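PDB 6DF3: interleukin-20 receptor subunit beta from Homo sapiens, which pairs with IL20RA to form a receptor for the cytokines IL19, IL20 and IL24, and with IL22RA1 for IL20 and IL24. Local coordinates for residues R99-M109 and A171-S182. The protein carries 1 engineered substitution. Sequence-based numbering, arbitrary orientation.
Sequences RQSTILTRPGM and AETFVKAIGRYS. Engineered in segment 99-109: Gln-100 (natural residue Asn). Unlike the reference sequence in segment 171-182: Glu-172 (reference Gln).
Arg-180 grips the backbone of Gln-100 and Thr-102 mainly through NH1. This nitrogen donates to Thr-102 O at 2.7 Å, nearly straight (173°) and in the guanidinium plane. The same NH1 reaches Gln-100 O at 2.8 Å along a more bent path. The bend at chi3 (47°) turns the guanidinium to these two carbonyls, while Leu-104 covers one of its faces. A leucine in place of Arg-180 would probably leave both carbonyls without this donor and the linker less firmly held. NE2 of the engineered Gln-100 makes a bent hydrogen bond to a lone pair of Ile-178 O, 2.7 Å away, the oxygen tilted from the amide plane. Ile-178 CD1 meets Thr-102 CG2 at 3.6 Å, and Ala-177 CB lies over a face of the Arg-99 guanidinium. Leu-104 sets both methyls against Val-175 CG2, and the Pro-107 ring packs on Ala-171. A G1 beta bulge at Gly-179 and Arg-180, facing Val-175, shapes the hairpin turn. Ser-182 OG accepts a hydrogen bond from Thr-173 N, linking the hairpin's arms. Thr-72 OG1 hydrogen-bonds Arg-99 NE and Ala-177 O. The linker runs from strand 86-98 to strand 109-114 across hairpin 167-175/180-189, joining the receptor's two extracellular fibronectin type III domains.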
loop_
_atom_site.group_PDB
_atom_site.type_symbol
_atom_site.label_atom_id
_atom_site.label_comp_id
_atom_site.label_asym_id
_atom_site.label_seq_id
_atom_site.Cartn_x
_atom_site.Cartn_y
_atom_site.Cartn_z
ATOM N N ARG C 99 7.665 13.467 11.264
ATOM C CA ARG C 99 6.407 13.893 10.680
ATOM C C ARG C 99 5.201 13.821 11.641
ATOM O O ARG C 99 4.201 14.353 11.310
ATOM C CB ARG C 99 6.107 13.172 9.383
ATOM C CG ARG C 99 5.723 11.695 9.562
ATOM C CD ARG C 99 5.772 10.963 8.218
ATOM N NE ARG C 99 5.318 9.588 8.387
ATOM C CZ ARG C 99 5.094 8.743 7.406
ATOM N NH1 ARG C 99 5.179 9.130 6.145
ATOM N NH2 ARG C 99 4.749 7.503 7.711
ATOM N N GLN C 100 5.285 13.105 12.758
ATOM C CA GLN C 100 4.282 13.141 13.833
ATOM C C GLN C 100 3.977 14.622 14.242
ATOM O O GLN C 100 2.935 14.937 14.674
ATOM C CB GLN C 100 4.846 12.333 15.013
ATOM C CG GLN C 100 4.020 12.211 16.306
ATOM C CD GLN C 100 2.964 11.115 16.191
ATOM O OE1 GLN C 100 3.258 9.989 15.751
ATOM N NE2 GLN C 100 1.727 11.430 16.577
ATOM N N SER C 101 4.935 15.515 14.087
ATOM C CA SER C 101 4.747 16.885 14.453
ATOM C C SER C 101 4.248 17.744 13.299
ATOM O O SER C 101 4.264 18.933 13.428
ATOM C CB SER C 101 6.054 17.414 15.001
ATOM O OG SER C 101 6.918 17.659 13.891
ATOM N N THR C 102 3.772 17.177 12.181
ATOM C CA THR C 102 3.286 18.025 11.099
ATOM C C THR C 102 2.131 18.995 11.580
ATOM O O THR C 102 1.423 18.677 12.562
ATOM C CB THR C 102 2.856 17.264 9.924
ATOM O OG1 THR C 102 2.720 18.121 8.807
ATOM C CG2 THR C 102 1.548 16.515 10.153
ATOM N N ILE C 103 1.984 20.163 10.927
ATOM C CA ILE C 103 0.920 21.119 11.303
ATOM C C ILE C 103 -0.327 20.723 10.524
ATOM O O ILE C 103 -0.363 20.853 9.328
ATOM C CB ILE C 103 1.312 22.573 11.019
ATOM C CG1 ILE C 103 2.520 22.934 11.904
ATOM C CG2 ILE C 103 0.105 23.493 11.250
ATOM C CD1 ILE C 103 3.229 24.228 11.562
ATOM N N LEU C 104 -1.338 20.243 11.221
ATOM C CA LEU C 104 -2.624 19.872 10.573
ATOM C C LEU C 104 -3.539 21.060 10.746
ATOM O O LEU C 104 -3.875 21.439 11.897
ATOM C CB LEU C 104 -3.268 18.658 11.255
ATOM C CG LEU C 104 -2.502 17.336 11.180
ATOM C CD1 LEU C 104 -3.398 16.167 11.574
ATOM C CD2 LEU C 104 -1.963 17.104 9.784
ATOM N N THR C 105 -3.923 21.654 9.627
ATOM C CA THR C 105 -4.841 22.768 9.657
ATOM C C THR C 105 -6.271 22.220 9.627
ATOM O O THR C 105 -6.555 21.020 9.365
ATOM C CB THR C 105 -4.504 23.779 8.528
ATOM O OG1 THR C 105 -4.198 23.080 7.340
ATOM C CG2 THR C 105 -3.199 24.496 8.801
ATOM N N ARG C 106 -7.191 23.068 10.021
ATOM C CA ARG C 106 -8.550 22.815 9.665
ATOM C C ARG C 106 -8.807 22.807 8.109
ATOM O O ARG C 106 -8.267 23.642 7.357
ATOM C CB ARG C 106 -9.442 23.749 10.406
ATOM C CG ARG C 106 -9.266 25.193 10.066
ATOM C CD ARG C 106 -9.451 25.951 11.369
ATOM N NE ARG C 106 -9.701 27.344 11.165
ATOM C CZ ARG C 106 -9.574 28.250 12.116
ATOM N NH1 ARG C 106 -9.145 27.926 13.341
ATOM N NH2 ARG C 106 -9.871 29.509 11.838
ATOM N N PRO C 107 -9.603 21.798 7.621
ATOM C CA PRO C 107 -9.762 21.670 6.174
ATOM C C PRO C 107 -10.646 22.757 5.613
ATOM O O PRO C 107 -11.654 23.113 6.246
ATOM C CB PRO C 107 -10.422 20.263 6.005
ATOM C CG PRO C 107 -11.196 20.052 7.296
ATOM C CD PRO C 107 -10.304 20.713 8.351
ATOM N N GLY C 108 -10.296 23.246 4.420
ATOM C CA GLY C 108 -11.197 24.089 3.614
ATOM C C GLY C 108 -12.337 23.231 3.058
ATOM O O GLY C 108 -12.260 21.982 3.041
ATOM N N MET C 109 -13.401 23.872 2.602
ATOM C CA MET C 109 -14.714 23.227 2.626
ATOM C C MET C 109 -15.714 24.137 2.014
ATOM O O MET C 109 -15.799 25.272 2.414
ATOM C CB MET C 109 -15.159 22.965 4.078
ATOM C CG MET C 109 -16.576 22.446 4.222
ATOM S SD MET C 109 -17.468 23.005 5.694
ATOM C CE MET C 109 -16.858 21.806 6.872
ATOM N N ALA C 171 -16.081 20.001 9.412
ATOM C CA ALA C 171 -15.207 18.935 8.911
ATOM C C ALA C 171 -13.799 19.010 9.505
ATOM O O ALA C 171 -13.249 20.085 9.763
ATOM C CB ALA C 171 -15.129 18.977 7.391
ATOM N N GLU C 172 -13.207 17.842 9.640
ATOM C CA GLU C 172 -11.992 17.596 10.379
ATOM C C GLU C 172 -11.178 16.641 9.495
ATOM O O GLU C 172 -11.744 15.955 8.644
ATOM C CB GLU C 172 -12.471 16.848 11.621
ATOM C CG GLU C 172 -11.547 16.730 12.792
ATOM C CD GLU C 172 -11.998 15.667 13.805
ATOM O OE1 GLU C 172 -11.518 15.723 14.961
ATOM O OE2 GLU C 172 -12.806 14.766 13.483
ATOM N N THR C 173 -9.890 16.516 9.770
ATOM C CA THR C 173 -8.996 15.765 8.941
ATOM C C THR C 173 -8.419 14.659 9.893
ATOM O O THR C 173 -8.404 14.857 11.122
ATOM C CB THR C 173 -7.984 16.805 8.448
ATOM O OG1 THR C 173 -7.965 16.929 7.016
ATOM C CG2 THR C 173 -6.683 16.569 9.049
ATOM N N PHE C 174 -8.012 13.503 9.344
ATOM C CA PHE C 174 -7.383 12.377 10.107
ATOM C C PHE C 174 -6.275 11.744 9.277
ATOM O O PHE C 174 -6.489 11.510 8.108
ATOM C CB PHE C 174 -8.359 11.246 10.470
ATOM C CG PHE C 174 -7.695 10.071 11.155
ATOM C CD1 PHE C 174 -7.201 10.180 12.460
ATOM C CD2 PHE C 174 -7.529 8.857 10.491
ATOM C CE1 PHE C 174 -6.566 9.099 13.103
ATOM C CE2 PHE C 174 -6.903 7.764 11.122
ATOM C CZ PHE C 174 -6.416 7.874 12.430
ATOM N N VAL C 175 -5.128 11.472 9.919
ATOM C CA VAL C 175 -3.865 11.067 9.285
ATOM C C VAL C 175 -3.387 9.766 9.981
ATOM O O VAL C 175 -2.755 9.797 11.088
ATOM C CB VAL C 175 -2.791 12.220 9.387
ATOM C CG1 VAL C 175 -1.426 11.781 8.835
ATOM C CG2 VAL C 175 -3.227 13.456 8.600
ATOM N N LYS C 176 -3.754 8.605 9.382
ATOM C CA LYS C 176 -3.420 7.285 9.949
ATOM C C LYS C 176 -1.915 7.134 10.312
ATOM O O LYS C 176 -1.598 6.666 11.397
ATOM C CB LYS C 176 -3.845 6.204 8.987
ATOM C CG LYS C 176 -3.813 4.814 9.598
ATOM C CD LYS C 176 -4.377 3.768 8.655
ATOM C CE LYS C 176 -5.891 3.869 8.579
ATOM N NZ LYS C 176 -6.388 2.739 7.754
ATOM N N ALA C 177 -1.003 7.604 9.451
ATOM C CA ALA C 177 0.430 7.488 9.688
ATOM C C ALA C 177 0.970 8.083 10.999
ATOM O O ALA C 177 2.054 7.662 11.451
ATOM C CB ALA C 177 1.201 8.090 8.568
ATOM N N ILE C 178 0.231 9.054 11.574
ATOM C CA ILE C 178 0.636 9.723 12.822
ATOM C C ILE C 178 -0.398 9.648 13.958
ATOM O O ILE C 178 -0.073 9.973 15.104
ATOM C CB ILE C 178 1.058 11.184 12.496
ATOM C CG1 ILE C 178 -0.131 12.035 12.055
ATOM C CG2 ILE C 178 2.081 11.178 11.361
ATOM C CD1 ILE C 178 0.252 13.405 11.524
ATOM N N GLY C 179 -1.618 9.196 13.655
ATOM C CA GLY C 179 -2.605 8.940 14.678
ATOM C C GLY C 179 -3.301 10.206 15.148
ATOM O O GLY C 179 -3.865 10.232 16.236
ATOM N N ARG C 180 -3.322 11.229 14.297
ATOM C CA ARG C 180 -3.746 12.574 14.686
ATOM C C ARG C 180 -4.868 13.043 13.786
ATOM O O ARG C 180 -4.896 12.687 12.620
ATOM C CB ARG C 180 -2.575 13.570 14.670
ATOM C CG ARG C 180 -1.591 13.347 15.820
ATOM C CD ARG C 180 -0.424 14.357 15.776
ATOM N NE ARG C 180 -0.948 15.711 15.560
ATOM C CZ ARG C 180 -0.436 16.680 14.793
ATOM N NH1 ARG C 180 0.680 16.527 14.080
ATOM N NH2 ARG C 180 -1.088 17.828 14.732
ATOM N N TYR C 181 -5.802 13.787 14.405
ATOM C CA TYR C 181 -6.864 14.559 13.742
ATOM C C TYR C 181 -6.530 16.048 13.894
ATOM O O TYR C 181 -5.918 16.442 14.925
ATOM C CB TYR C 181 -8.239 14.342 14.434
ATOM C CG TYR C 181 -8.691 12.890 14.560
ATOM C CD1 TYR C 181 -8.158 12.049 15.575
ATOM C CD2 TYR C 181 -9.627 12.345 13.660
ATOM C CE1 TYR C 181 -8.525 10.699 15.681
ATOM C CE2 TYR C 181 -10.030 10.992 13.762
ATOM C CZ TYR C 181 -9.482 10.177 14.780
ATOM O OH TYR C 181 -9.838 8.848 14.884
ATOM N N SER C 182 -6.940 16.834 12.887
ATOM C CA SER C 182 -7.032 18.301 12.985
ATOM C C SER C 182 -8.215 18.803 13.859
ATOM O O SER C 182 -9.116 18.055 14.237
ATOM C CB SER C 182 -7.167 18.961 11.601
ATOM O OG SER C 182 -8.493 18.945 11.090
#